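Local structure of putative cytochrome P450 YjiB (Bacillus subtilis subsp. subtilis, 4RM4) at residues Q46-V60 / D308-D320. The protein probably acts as a heme-dependent monooxygenase, a bacterial cytochrome P450 that inserts one atom of molecular oxygen into its substrates. Sequence-based numbering, arbitrary orientation.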
loop_
_atom_site.group_PDB
_atom_site.type_symbol
_atom_site.label_atom_id
_atom_site.label_comp_id
_atom_site.label_asym_id
_atom_site.label_seq_id
_atom_site.Cartn_x
_atom_site.Cartn_y
_atom_site.Cartn_z
ATOM N N GLN A 46 20.592 15.913 2.726
ATOM C CA GLN A 46 21.652 14.913 2.689
ATOM C C GLN A 46 21.108 13.521 2.383
ATOM O O GLN A 46 21.347 12.566 3.120
ATOM C CB GLN A 46 22.446 14.905 3.998
ATOM C CG GLN A 46 23.193 16.208 4.271
ATOM C CD GLN A 46 24.489 16.318 3.495
ATOM O OE1 GLN A 46 25.354 15.444 3.576
ATOM N NE2 GLN A 46 24.636 17.404 2.737
ATOM N N VAL A 47 20.364 13.420 1.293
ATOM C CA VAL A 47 19.820 12.155 0.864
ATOM C C VAL A 47 19.984 11.959 -0.634
ATOM O O VAL A 47 19.873 12.903 -1.426
ATOM C CB VAL A 47 18.339 12.020 1.269
ATOM C CG1 VAL A 47 17.797 10.668 0.843
ATOM C CG2 VAL A 47 18.195 12.194 2.770
ATOM N N TRP A 48 20.292 10.724 -1.010
ATOM C CA TRP A 48 20.324 10.326 -2.406
ATOM C C TRP A 48 18.942 9.920 -2.915
ATOM O O TRP A 48 18.187 9.282 -2.201
ATOM C CB TRP A 48 21.251 9.124 -2.562
ATOM C CG TRP A 48 22.694 9.416 -2.343
ATOM C CD1 TRP A 48 23.414 9.231 -1.208
ATOM C CD2 TRP A 48 23.600 9.897 -3.323
ATOM N NE1 TRP A 48 24.723 9.590 -1.411
ATOM C CE2 TRP A 48 24.862 10.006 -2.711
ATOM C CE3 TRP A 48 23.461 10.274 -4.661
ATOM C CZ2 TRP A 48 25.981 10.470 -3.391
ATOM C CZ3 TRP A 48 24.576 10.718 -5.343
ATOM C CH2 TRP A 48 25.818 10.822 -4.701
ATOM N N SER A 49 18.641 10.261 -4.162
ATOM C CA SER A 49 17.429 9.783 -4.826
ATOM C C SER A 49 17.811 8.954 -6.053
ATOM O O SER A 49 18.684 9.331 -6.823
ATOM C CB SER A 49 16.521 10.956 -5.215
ATOM O OG SER A 49 15.966 11.541 -4.049
ATOM N N VAL A 50 17.174 7.803 -6.216
ATOM C CA VAL A 50 17.544 6.874 -7.272
ATOM C C VAL A 50 16.291 6.608 -8.115
ATOM O O VAL A 50 15.238 6.335 -7.562
ATOM C CB VAL A 50 18.132 5.565 -6.690
ATOM C CG1 VAL A 50 18.281 4.538 -7.775
ATOM C CG2 VAL A 50 19.497 5.846 -6.042
ATOM N N PHE A 51 16.401 6.722 -9.440
ATOM C CA PHE A 51 15.222 6.740 -10.310
ATOM C C PHE A 51 15.119 5.632 -11.371
ATOM O O PHE A 51 14.035 5.408 -11.910
ATOM C CB PHE A 51 15.103 8.103 -11.016
ATOM C CG PHE A 51 14.826 9.255 -10.078
ATOM C CD1 PHE A 51 13.530 9.586 -9.735
ATOM C CD2 PHE A 51 15.872 10.004 -9.545
ATOM C CE1 PHE A 51 13.273 10.649 -8.853
ATOM C CE2 PHE A 51 15.624 11.059 -8.668
ATOM C CZ PHE A 51 14.320 11.379 -8.325
ATOM N N LEU A 52 16.228 4.965 -11.691
ATOM C CA LEU A 52 16.208 3.932 -12.733
ATOM C C LEU A 52 15.822 2.570 -12.174
ATOM O O LEU A 52 16.181 2.227 -11.053
ATOM C CB LEU A 52 17.572 3.816 -13.432
ATOM C CG LEU A 52 18.088 4.970 -14.299
ATOM C CD1 LEU A 52 19.479 4.667 -14.825
ATOM C CD2 LEU A 52 17.140 5.247 -15.463
ATOM N N TYR A 53 15.103 1.788 -12.966
ATOM C CA TYR A 53 14.663 0.463 -12.511
ATOM C C TYR A 53 15.783 -0.424 -11.913
ATOM O O TYR A 53 15.645 -0.948 -10.812
ATOM C CB TYR A 53 13.940 -0.267 -13.646
ATOM C CG TYR A 53 13.375 -1.614 -13.260
ATOM C CD1 TYR A 53 12.044 -1.754 -12.866
ATOM C CD2 TYR A 53 14.177 -2.746 -13.289
ATOM C CE1 TYR A 53 11.531 -3.007 -12.512
ATOM C CE2 TYR A 53 13.688 -3.975 -12.931
ATOM C CZ TYR A 53 12.369 -4.108 -12.546
ATOM O OH TYR A 53 11.908 -5.362 -12.210
ATOM N N ASP A 54 16.884 -0.627 -12.632
ATOM C CA ASP A 54 17.936 -1.486 -12.081
ATOM C C ASP A 54 18.515 -0.947 -10.764
ATOM O O ASP A 54 18.778 -1.704 -9.823
ATOM C CB ASP A 54 19.051 -1.727 -13.114
ATOM C CG ASP A 54 18.574 -2.531 -14.314
ATOM O OD1 ASP A 54 17.506 -3.176 -14.221
ATOM O OD2 ASP A 54 19.271 -2.522 -15.349
ATOM N N ASP A 55 18.710 0.366 -10.691
ATOM C CA ASP A 55 19.251 0.976 -9.487
ATOM C C ASP A 55 18.265 0.867 -8.323
ATOM O O ASP A 55 18.635 0.448 -7.216
ATOM C CB ASP A 55 19.626 2.433 -9.750
ATOM C CG ASP A 55 20.733 2.567 -10.779
ATOM O OD1 ASP A 55 21.455 1.572 -10.971
ATOM O OD2 ASP A 55 20.881 3.656 -11.380
ATOM N N VAL A 56 17.017 1.235 -8.579
ATOM C CA VAL A 56 15.976 1.126 -7.561
ATOM C C VAL A 56 15.852 -0.306 -7.043
ATOM O O VAL A 56 15.786 -0.537 -5.839
ATOM C CB VAL A 56 14.598 1.591 -8.085
ATOM C CG1 VAL A 56 13.492 1.155 -7.111
ATOM C CG2 VAL A 56 14.577 3.096 -8.276
ATOM N N LYS A 57 15.820 -1.279 -7.947
ATOM C CA LYS A 57 15.593 -2.666 -7.536
ATOM C C LYS A 57 16.776 -3.189 -6.712
ATOM O O LYS A 57 16.595 -3.914 -5.722
ATOM C CB LYS A 57 15.331 -3.554 -8.758
ATOM C CG LYS A 57 14.722 -4.899 -8.407
ATOM C CD LYS A 57 14.271 -5.649 -9.643
ATOM C CE LYS A 57 13.520 -6.923 -9.280
ATOM N NZ LYS A 57 12.968 -7.546 -10.516
ATOM N N LYS A 58 17.985 -2.796 -7.096
ATOM C CA LYS A 58 19.171 -3.183 -6.338
ATOM C C LYS A 58 19.153 -2.600 -4.924
ATOM O O LYS A 58 19.405 -3.317 -3.952
ATOM C CB LYS A 58 20.450 -2.751 -7.055
ATOM C CG LYS A 58 21.705 -2.981 -6.202
ATOM C CD LYS A 58 22.978 -3.051 -7.047
ATOM C CE LYS A 58 24.207 -3.333 -6.176
ATOM N NZ LYS A 58 24.162 -4.681 -5.548
ATOM N N VAL A 59 18.874 -1.300 -4.807
ATOM C CA VAL A 59 18.816 -0.658 -3.488
ATOM C C VAL A 59 17.810 -1.383 -2.582
ATOM O O VAL A 59 18.117 -1.762 -1.462
ATOM C CB VAL A 59 18.447 0.851 -3.587
ATOM C CG1 VAL A 59 18.142 1.457 -2.201
ATOM C CG2 VAL A 59 19.570 1.641 -4.297
ATOM N N VAL A 60 16.620 -1.599 -3.118
ATOM C CA VAL A 60 15.496 -2.124 -2.365
ATOM C C VAL A 60 15.737 -3.566 -1.968
ATOM O O VAL A 60 15.407 -3.965 -0.865
ATOM C CB VAL A 60 14.195 -1.973 -3.192
ATOM C CG1 VAL A 60 13.039 -2.802 -2.600
ATOM C CG2 VAL A 60 13.839 -0.482 -3.300
ATOM N N ASP A 308 24.659 6.853 4.617
ATOM C CA ASP A 308 23.859 7.758 3.782
ATOM C C ASP A 308 22.444 7.232 3.588
ATOM O O ASP A 308 22.244 6.035 3.418
ATOM C CB ASP A 308 24.496 7.934 2.408
ATOM C CG ASP A 308 25.626 8.944 2.412
ATOM O OD1 ASP A 308 26.068 9.354 3.507
ATOM O OD2 ASP A 308 26.072 9.322 1.316
ATOM N N MET A 309 21.469 8.136 3.588
ATOM C CA MET A 309 20.085 7.763 3.333
ATOM C C MET A 309 19.841 7.763 1.822
ATOM O O MET A 309 20.367 8.608 1.108
ATOM C CB MET A 309 19.144 8.747 4.020
ATOM C CG MET A 309 17.699 8.646 3.575
ATOM S SD MET A 309 16.774 7.480 4.564
ATOM C CE MET A 309 17.037 8.138 6.208
ATOM N N VAL A 310 19.079 6.782 1.339
ATOM C CA VAL A 310 18.764 6.665 -0.087
ATOM C C VAL A 310 17.261 6.531 -0.283
ATOM O O VAL A 310 16.614 5.732 0.389
ATOM C CB VAL A 310 19.424 5.418 -0.712
ATOM C CG1 VAL A 310 19.045 5.291 -2.185
ATOM C CG2 VAL A 310 20.949 5.469 -0.539
ATOM N N LEU A 311 16.710 7.333 -1.187
ATOM C CA LEU A 311 15.310 7.223 -1.576
ATOM C C LEU A 311 15.205 6.483 -2.920
ATOM O O LEU A 311 15.723 6.940 -3.930
ATOM C CB LEU A 311 14.678 8.612 -1.675
ATOM C CG LEU A 311 14.606 9.437 -0.386
ATOM C CD1 LEU A 311 14.076 10.833 -0.703
ATOM C CD2 LEU A 311 13.719 8.752 0.653
ATOM N N ALA A 312 14.540 5.330 -2.923
ATOM C CA ALA A 312 14.421 4.527 -4.135
ATOM C C ALA A 312 12.997 4.691 -4.660
ATOM O O ALA A 312 12.048 4.223 -4.043
ATOM C CB ALA A 312 14.736 3.064 -3.833
ATOM N N PHE A 313 12.866 5.401 -5.771
ATOM C CA PHE A 313 11.570 5.708 -6.368
ATOM C C PHE A 313 10.997 4.579 -7.214
ATOM O O PHE A 313 11.194 4.533 -8.422
ATOM C CB PHE A 313 11.679 7.010 -7.193
ATOM C CG PHE A 313 11.754 8.240 -6.340
ATOM C CD1 PHE A 313 10.608 8.957 -6.034
ATOM C CD2 PHE A 313 12.965 8.659 -5.802
ATOM C CE1 PHE A 313 10.664 10.070 -5.207
ATOM C CE2 PHE A 313 13.029 9.778 -4.983
ATOM C CZ PHE A 313 11.887 10.482 -4.684
ATOM N N VAL A 314 10.300 3.650 -6.567
ATOM C CA VAL A 314 9.695 2.542 -7.274
ATOM C C VAL A 314 8.665 3.058 -8.284
ATOM O O VAL A 314 8.457 2.449 -9.322
ATOM C CB VAL A 314 9.075 1.489 -6.316
ATOM C CG1 VAL A 314 10.169 0.808 -5.465
ATOM C CG2 VAL A 314 8.029 2.117 -5.426
ATOM N N ALA A 315 8.073 4.215 -8.019
ATOM C CA ALA A 315 7.141 4.781 -8.991
ATOM C C ALA A 315 7.849 5.121 -10.288
ATOM O O ALA A 315 7.279 4.941 -11.360
ATOM C CB ALA A 315 6.426 5.998 -8.442
ATOM N N SER A 316 9.084 5.613 -10.186
ATOM C CA SER A 316 9.886 5.932 -11.371
ATOM C C SER A 316 10.396 4.660 -12.053
ATOM O O SER A 316 10.374 4.549 -13.287
ATOM C CB SER A 316 11.062 6.848 -10.991
ATOM O OG SER A 316 11.920 7.108 -12.107
ATOM N N ALA A 317 10.872 3.708 -11.250
ATOM C CA ALA A 317 11.329 2.417 -11.767
ATOM C C ALA A 317 10.288 1.769 -12.675
ATOM O O ALA A 317 10.607 1.198 -13.725
ATOM C CB ALA A 317 11.664 1.491 -10.616
ATOM N N ASN A 318 9.039 1.890 -12.266
ATOM C CA ASN A 318 7.926 1.233 -12.921
ATOM C C ASN A 318 7.592 1.873 -14.280
ATOM O O ASN A 318 6.805 1.313 -15.049
ATOM C CB ASN A 318 6.692 1.277 -12.005
ATOM C CG ASN A 318 6.711 0.205 -10.909
ATOM O OD1 ASN A 318 7.628 -0.625 -10.821
ATOM N ND2 ASN A 318 5.687 0.232 -10.060
ATOM N N ARG A 319 8.192 3.033 -14.561
ATOM C CA ARG A 319 8.001 3.743 -15.833
ATOM C C ARG A 319 9.262 3.744 -16.696
ATOM O O ARG A 319 9.314 4.412 -17.739
ATOM C CB ARG A 319 7.602 5.208 -15.590
ATOM C CG ARG A 319 6.340 5.438 -14.774
ATOM C CD ARG A 319 5.152 4.887 -15.523
ATOM N NE ARG A 319 3.851 5.355 -15.041
ATOM C CZ ARG A 319 3.135 6.333 -15.592
ATOM N NH1 ARG A 319 3.605 7.009 -16.645
ATOM N NH2 ARG A 319 1.943 6.636 -15.086
ATOM N N ASP A 320 10.287 3.034 -16.242
ATOM C CA ASP A 320 11.600 3.081 -16.868
ATOM C C ASP A 320 11.621 2.358 -18.214
ATOM O O ASP A 320 11.381 1.158 -18.287
ATOM C CB ASP A 320 12.652 2.506 -15.922
ATOM C CG ASP A 320 14.057 2.658 -16.452
ATOM O OD1 ASP A 320 14.211 3.039 -17.646
ATOM O OD2 ASP A 320 15.004 2.391 -15.681
HETATM O O HOH W 1 17.090 0.601 -15.422
#
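Phe-51 and Phe-313 both turn CG opposite their carbonyl carbons (chi1 -66° and -74°); the side chains run alongside each other and the rings overlap as an offset stack, planes at 12° and centroids 4.7 Å apart, Phe-51 CE1 lying over the rim of one Phe-313 face. Trp-48 takes the same first torsion, and the turn of its ring about CB-CG then points NE1 at Asp-308 OD2, 3.1 Å away, in the indole plane and met on its anti side. A phenylalanine here has no N-H for Asp-308 OD2, and the carboxylate would probably be less firmly fixed in its rotation. Strands 47-50 and 309-312, central in the P450 beta domain's mixed sheet, run parallel: Leu-311 N bonds Trp-48 O, and Val-50 N bonds Leu-311 O. Val-56, Val-59 and Val-60 of the following helix cover the face bearing Val-310 and Ala-312; Val-60 also approaches the heme. Ser-316 OG donates to Phe-51 O (2.7 Å), and Arg-34 also bonds this hydroxyl. Asp-320 OD2 accepts Tyr-53 N on its anti lone pair (2.8 Å) and, separately, a water that itself accepts from Asp-54 N. Serving two first-turn amides, this carboxylate would probably stabilise the helix dipole's positive end.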